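Local coordinates for glyoxalase family protein (Enterococcus faecalis, PDB 2P25) that is of unknown function but belongs to the glyoxalase/bleomycin resistance/dioxygenase superfamily, whose members are built from beta-alpha-beta-beta-beta modules, at residues Ser14-Thr19 with Asn41-Asp46; Asn21-Lys26 with Leu54-Ser59. All coordinates share one frame; numbering follows the deposited sequence.

Contact 1 (Ser14-Thr19 with Asn41-Asp46); sequences SNYQAT and NDIKLD
Y16 and T19, one helical turn apart, meet I43 and L45, alternate residues of a strand, in two small apolar contacts without a hydrogen bond across the pair. The Y16 side chain runs at about a right angle to that of I43, and its CD1 comes 3.8 Å from I43 CD1, the methyl approaching the ring obliquely. With CG anti to the backbone N (chi1 177°), the ring swings so that this CD1, near its base and not at the hydroxyl, meets the isoleucine methyl. The hydroxyl goes on to bond with E34 and K20. Deeper in, T19 and L45 reach toward each other tip to tip, T19 CG2 lying 4.0 Å from L45 CD2. The threonine torsion (chi1 -61°) sorts its two branches: the methyl goes to the leucine, while OG1 turns back to N15 O at 2.8 Å. That carbonyl also accepts from T19 N, the two donors arriving on opposite faces of its plane. N15 is the N-cap, and its OD1 takes A18 N at 2.9 Å in the carbonyl plane, so its side chain and carbonyl both serve the first turn. The first turn of helix 16-26 packs on the sheet of its beta-alpha-beta-beta-beta module: Y16 also touches I58 and T19 touches I56 on strand 52-58, while I43 and L45 pack against strand 30-37 on the other flank of strand 42-49.

Contact 2 (Asn21-Lys26 with Leu54-Ser59); sequences NFYVEK and LEIFIS
Between Y23 on the last turns of a helix and L54 on a strand the CA atoms are nearest at 9.3 Å, a spacing bridged entirely by side chains. This is helix-on-sheet packing within a beta-alpha-beta-beta-beta module of the glyoxalase superfamily: helix 16-26 follows the first strand, 6-13, and lies against a face of the four-stranded sheet to which strand 52-58 belongs. The helix does not run evenly to its end, since K26 N makes weak bonds to both N21 O (3.1 Å) and F22 O, the first closing a wider pi-type turn.

One aromatic ring carries the contact. Y23 has CG anti to its carbonyl carbon (chi1 -71°), which places the ring between F22 and the strand, where L54 and I56, two residues apart, come up from the same side of the strand. L54 crosses the tyrosine at about a right angle, with CD2 3.7 Å from Y23 CD1 and slightly farther from CE1. I56 holds its chain extended, chi2 -174°, and lays CD1 over a face of the ring in a CH-pi contact. The opposite face receives F22 of the same helix, whose CD2 sits over the ring centre, with Y23 CG in the plane of the phenylalanine at its edge. The tyrosine is therefore sandwiched between its helical neighbour and the strand, and its hydroxyl is hydrogen-bonded to D116. Between L54 and I56, E55 faces the other side of the sheet, where it pairs with K44. On the tyrosine ring, the I56 methyl is offset toward the rim: CD1 lies 4.0 Å from the centroid of Y23, 23° off the ring normal.

How the contacts relate
Contacts 1 and 2 lie 7 Å apart, centre to centre, where one helix packs against successive strands of one sheet. Contact 1 uses the start of helix 16-26 and contact 2 its end; their partners, strands 42-49 and 52-58, follow each other in the chain and are antiparallel neighbours. Along the chain the segments of the two contacts alternate, both helical parts coming before both strand parts. Backbone bonds join the two strands, with I56 N 2.7 Å from L45 O and I58 N 2.8 Å from I43 O. Side chains from both ends of the helix seat it lengthwise over these two central strands of its module, joining the helical and sheet layers into one packed unit.

Contact 1 (Ser14-Thr19 with Asn41-Asp46)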
loop_
_atom_site.group_PDB
_atom_site.type_symbol
_atom_site.label_atom_id
_atom_site.label_comp_id
_atom_site.label_asym_id
_atom_site.label_seq_id
_atom_site.Cartn_x
_atom_site.Cartn_y
_atom_site.Cartn_z
ATOM N N SER A 14 13.986 -5.936 -4.490
ATOM C CA SER A 14 14.922 -6.713 -5.336
ATOM C C SER A 14 16.072 -7.371 -4.584
ATOM O O SER A 14 16.594 -8.401 -5.019
ATOM C CB SER A 14 15.536 -5.831 -6.433
ATOM O OG SER A 14 16.329 -4.823 -5.830
ATOM N N ASN A 15 16.492 -6.776 -3.477
ATOM C CA ASN A 15 17.750 -7.178 -2.857
ATOM C C ASN A 15 17.632 -7.284 -1.347
ATOM O O ASN A 15 17.168 -6.355 -0.682
ATOM C CB ASN A 15 18.826 -6.150 -3.243
ATOM C CG ASN A 15 20.204 -6.471 -2.650
ATOM O OD1 ASN A 15 20.526 -6.108 -1.504
ATOM N ND2 ASN A 15 21.018 -7.144 -3.438
ATOM N N TYR A 16 18.104 -8.406 -0.799
ATOM C CA TYR A 16 17.911 -8.680 0.617
ATOM C C TYR A 16 18.672 -7.688 1.515
ATOM O O TYR A 16 18.085 -7.095 2.420
ATOM C CB TYR A 16 18.344 -10.113 0.944
ATOM C CG TYR A 16 18.254 -10.475 2.412
ATOM C CD1 TYR A 16 17.038 -10.879 2.980
ATOM C CD2 TYR A 16 19.394 -10.460 3.221
ATOM C CE1 TYR A 16 16.969 -11.255 4.323
ATOM C CE2 TYR A 16 19.325 -10.805 4.561
ATOM C CZ TYR A 16 18.118 -11.207 5.101
ATOM O OH TYR A 16 18.050 -11.581 6.430
ATOM N N GLN A 17 19.971 -7.500 1.271
ATOM C CA GLN A 17 20.735 -6.607 2.168
ATOM C C GLN A 17 20.238 -5.154 2.091
ATOM O O GLN A 17 20.176 -4.452 3.107
ATOM C CB GLN A 17 22.258 -6.721 1.960
ATOM C CG GLN A 17 23.085 -6.126 3.131
ATOM C CD GLN A 17 22.556 -6.522 4.540
ATOM O OE1 GLN A 17 22.429 -7.716 4.883
ATOM N NE2 GLN A 17 22.238 -5.508 5.347
ATOM N N ALA A 18 19.855 -4.712 0.892
ATOM C CA ALA A 18 19.280 -3.366 0.695
ATOM C C ALA A 18 18.010 -3.182 1.538
ATOM O O ALA A 18 17.785 -2.128 2.140
ATOM C CB ALA A 18 18.950 -3.166 -0.770
ATOM N N THR A 19 17.193 -4.233 1.574
ATOM C CA THR A 19 15.900 -4.235 2.264
ATOM C C THR A 19 16.130 -4.149 3.781
ATOM O O THR A 19 15.501 -3.333 4.472
ATOM C CB THR A 19 15.072 -5.485 1.900
ATOM O OG1 THR A 19 14.806 -5.499 0.487
ATOM C CG2 THR A 19 13.734 -5.480 2.644
ATOM N N ASN A 41 10.660 -17.910 -6.312
ATOM C CA ASN A 41 11.605 -18.376 -5.354
ATOM C C ASN A 41 12.070 -17.046 -4.750
ATOM O O ASN A 41 12.689 -16.189 -5.410
ATOM C CB ASN A 41 12.765 -19.094 -6.025
ATOM C CG ASN A 41 13.508 -18.212 -7.032
ATOM O OD1 ASN A 41 12.919 -17.356 -7.707
ATOM N ND2 ASN A 41 14.813 -18.422 -7.128
ATOM N N ASP A 42 11.700 -16.837 -3.507
ATOM C CA ASP A 42 11.880 -15.529 -2.932
ATOM C C ASP A 42 12.157 -15.684 -1.462
ATOM O O ASP A 42 12.306 -16.809 -0.958
ATOM C CB ASP A 42 10.661 -14.615 -3.218
ATOM C CG ASP A 42 9.335 -15.167 -2.681
ATOM O OD1 ASP A 42 9.343 -16.086 -1.841
ATOM O OD2 ASP A 42 8.265 -14.661 -3.096
ATOM N N ILE A 43 12.284 -14.548 -0.802
ATOM C CA ILE A 43 12.323 -14.466 0.639
ATOM C C ILE A 43 11.114 -13.632 1.054
ATOM O O ILE A 43 10.847 -12.596 0.439
ATOM C CB ILE A 43 13.625 -13.801 1.146
ATOM C CG1 ILE A 43 14.841 -14.648 0.747
ATOM C CG2 ILE A 43 13.577 -13.605 2.681
ATOM C CD1 ILE A 43 16.159 -13.997 1.016
ATOM N N LYS A 44 10.376 -14.106 2.065
ATOM C CA LYS A 44 9.248 -13.364 2.623
ATOM C C LYS A 44 9.653 -12.838 3.997
ATOM O O LYS A 44 9.883 -13.607 4.924
ATOM C CB LYS A 44 8.002 -14.246 2.731
ATOM C CG LYS A 44 6.715 -13.496 3.013
ATOM C CD LYS A 44 5.495 -14.437 2.949
ATOM C CE LYS A 44 4.238 -13.709 3.396
ATOM N NZ LYS A 44 4.312 -13.352 4.838
ATOM N N LEU A 45 9.755 -11.523 4.108
ATOM C CA LEU A 45 10.196 -10.855 5.325
ATOM C C LEU A 45 9.037 -10.042 5.875
ATOM O O LEU A 45 8.563 -9.106 5.188
ATOM C CB LEU A 45 11.412 -9.966 4.976
ATOM C CG LEU A 45 12.092 -9.142 6.058
ATOM C CD1 LEU A 45 12.672 -10.052 7.187
ATOM C CD2 LEU A 45 13.149 -8.217 5.473
ATOM N N ASP A 46 8.522 -10.437 7.045
ATOM C CA ASP A 46 7.453 -9.679 7.734
ATOM C C ASP A 46 8.049 -8.780 8.815
ATOM O O ASP A 46 8.799 -9.234 9.671
ATOM C CB ASP A 46 6.398 -10.591 8.369
ATOM C CG ASP A 46 5.602 -11.392 7.339
ATOM O OD1 ASP A 46 5.093 -10.792 6.385
ATOM O OD2 ASP A 46 5.454 -12.613 7.507
#

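Contact 2 (Asn21-Lys26 with Leu54-Ser59)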
loop_
_atom_site.group_PDB
_atom_site.type_symbol
_atom_site.label_atom_id
_atom_site.label_comp_id
_atom_site.label_asym_id
_atom_site.label_seq_id
_atom_site.Cartn_x
_atom_site.Cartn_y
_atom_site.Cartn_z
ATOM N N ASN A 21 18.881 -2.997 5.284
ATOM C CA ASN A 21 19.538 -1.719 5.575
ATOM C C ASN A 21 18.496 -0.598 5.636
ATOM O O ASN A 21 18.506 0.230 6.552
ATOM C CB ASN A 21 20.597 -1.462 4.507
ATOM C CG ASN A 21 21.383 -0.195 4.737
ATOM O OD1 ASN A 21 22.121 -0.058 5.728
ATOM N ND2 ASN A 21 21.256 0.740 3.802
ATOM N N PHE A 22 17.557 -0.611 4.701
ATOM C CA PHE A 22 16.582 0.476 4.592
ATOM C C PHE A 22 15.428 0.327 5.586
ATOM O O PHE A 22 15.201 1.202 6.427
ATOM C CB PHE A 22 16.058 0.556 3.151
ATOM C CG PHE A 22 15.151 1.735 2.893
ATOM C CD1 PHE A 22 15.685 2.969 2.451
ATOM C CD2 PHE A 22 13.771 1.608 3.046
ATOM C CE1 PHE A 22 14.821 4.068 2.180
ATOM C CE2 PHE A 22 12.888 2.684 2.771
ATOM C CZ PHE A 22 13.427 3.937 2.366
ATOM N N TYR A 23 14.680 -0.765 5.490
ATOM C CA TYR A 23 13.473 -0.899 6.312
ATOM C C TYR A 23 13.723 -1.208 7.784
ATOM O O TYR A 23 13.038 -0.700 8.653
ATOM C CB TYR A 23 12.517 -1.928 5.707
ATOM C CG TYR A 23 11.863 -1.436 4.447
ATOM C CD1 TYR A 23 10.770 -0.586 4.506
ATOM C CD2 TYR A 23 12.349 -1.810 3.175
ATOM C CE1 TYR A 23 10.157 -0.117 3.357
ATOM C CE2 TYR A 23 11.738 -1.336 2.006
ATOM C CZ TYR A 23 10.636 -0.504 2.109
ATOM O OH TYR A 23 9.986 -0.019 0.996
ATOM N N VAL A 24 14.691 -2.076 8.047
ATOM C CA VAL A 24 14.975 -2.465 9.413
ATOM C C VAL A 24 15.920 -1.461 10.061
ATOM O O VAL A 24 15.589 -0.888 11.113
ATOM C CB VAL A 24 15.506 -3.911 9.487
ATOM C CG1 VAL A 24 15.901 -4.285 10.947
ATOM C CG2 VAL A 24 14.443 -4.904 8.923
ATOM N N GLU A 25 17.093 -1.244 9.469
ATOM C CA GLU A 25 18.107 -0.426 10.138
ATOM C C GLU A 25 17.776 1.067 10.184
ATOM O O GLU A 25 17.971 1.718 11.219
ATOM C CB GLU A 25 19.525 -0.701 9.578
ATOM C CG GLU A 25 20.017 -2.160 9.790
ATOM C CD GLU A 25 20.061 -2.583 11.266
ATOM O OE1 GLU A 25 20.380 -1.733 12.135
ATOM O OE2 GLU A 25 19.778 -3.770 11.559
ATOM N N LYS A 26 17.257 1.611 9.090
ATOM C CA LYS A 26 16.986 3.028 9.022
ATOM C C LYS A 26 15.591 3.417 9.455
ATOM O O LYS A 26 15.429 4.287 10.312
ATOM C CB LYS A 26 17.322 3.582 7.628
ATOM C CG LYS A 26 18.776 3.374 7.306
ATOM C CD LYS A 26 19.137 3.814 5.896
ATOM C CE LYS A 26 20.641 3.699 5.684
ATOM N NZ LYS A 26 21.058 4.089 4.287
ATOM N N LEU A 54 4.462 -4.763 7.813
ATOM C CA LEU A 54 4.915 -4.611 6.444
ATOM C C LEU A 54 5.424 -5.964 5.989
ATOM O O LEU A 54 6.252 -6.567 6.669
ATOM C CB LEU A 54 6.036 -3.565 6.418
ATOM C CG LEU A 54 6.238 -2.612 5.277
ATOM C CD1 LEU A 54 4.998 -1.716 5.086
ATOM C CD2 LEU A 54 7.489 -1.807 5.595
ATOM N N GLU A 55 4.899 -6.471 4.882
ATOM C CA GLU A 55 5.319 -7.750 4.315
ATOM C C GLU A 55 6.137 -7.516 3.061
ATOM O O GLU A 55 5.627 -6.940 2.104
ATOM C CB GLU A 55 4.078 -8.517 3.955
ATOM C CG GLU A 55 4.236 -9.916 3.547
ATOM C CD GLU A 55 2.910 -10.631 3.673
ATOM O OE1 GLU A 55 2.495 -10.975 4.819
ATOM O OE2 GLU A 55 2.276 -10.814 2.631
ATOM N N ILE A 56 7.376 -7.984 3.046
ATOM C CA ILE A 56 8.249 -7.705 1.911
ATOM C C ILE A 56 8.626 -9.005 1.237
ATOM O O ILE A 56 9.127 -9.925 1.904
ATOM C CB ILE A 56 9.508 -6.923 2.326
ATOM C CG1 ILE A 56 9.113 -5.723 3.208
ATOM C CG2 ILE A 56 10.300 -6.513 1.078
ATOM C CD1 ILE A 56 10.240 -4.812 3.566
ATOM N N PHE A 57 8.367 -9.092 -0.060
ATOM C CA PHE A 57 8.753 -10.240 -0.871
ATOM C C PHE A 57 10.007 -9.817 -1.630
ATOM O O PHE A 57 9.984 -8.809 -2.307
ATOM C CB PHE A 57 7.631 -10.584 -1.871
ATOM C CG PHE A 57 6.379 -11.091 -1.197
ATOM C CD1 PHE A 57 6.140 -12.461 -1.078
ATOM C CD2 PHE A 57 5.452 -10.194 -0.685
ATOM C CE1 PHE A 57 4.980 -12.921 -0.437
ATOM C CE2 PHE A 57 4.308 -10.642 -0.031
ATOM C CZ PHE A 57 4.062 -12.001 0.076
ATOM N N ILE A 58 11.097 -10.574 -1.484
ATOM C CA ILE A 58 12.381 -10.172 -2.037
ATOM C C ILE A 58 12.800 -11.160 -3.122
ATOM O O ILE A 58 12.942 -12.341 -2.862
ATOM C CB ILE A 58 13.488 -10.122 -0.933
ATOM C CG1 ILE A 58 13.035 -9.245 0.247
ATOM C CG2 ILE A 58 14.820 -9.590 -1.490
ATOM C CD1 ILE A 58 13.850 -9.421 1.491
ATOM N N SER A 59 13.049 -10.658 -4.320
ATOM C CA SER A 59 13.368 -11.523 -5.471
ATOM C C SER A 59 14.004 -10.705 -6.587
ATOM O O SER A 59 13.584 -9.585 -6.862
ATOM C CB SER A 59 12.103 -12.207 -5.993
ATOM O OG SER A 59 12.377 -13.028 -7.130
#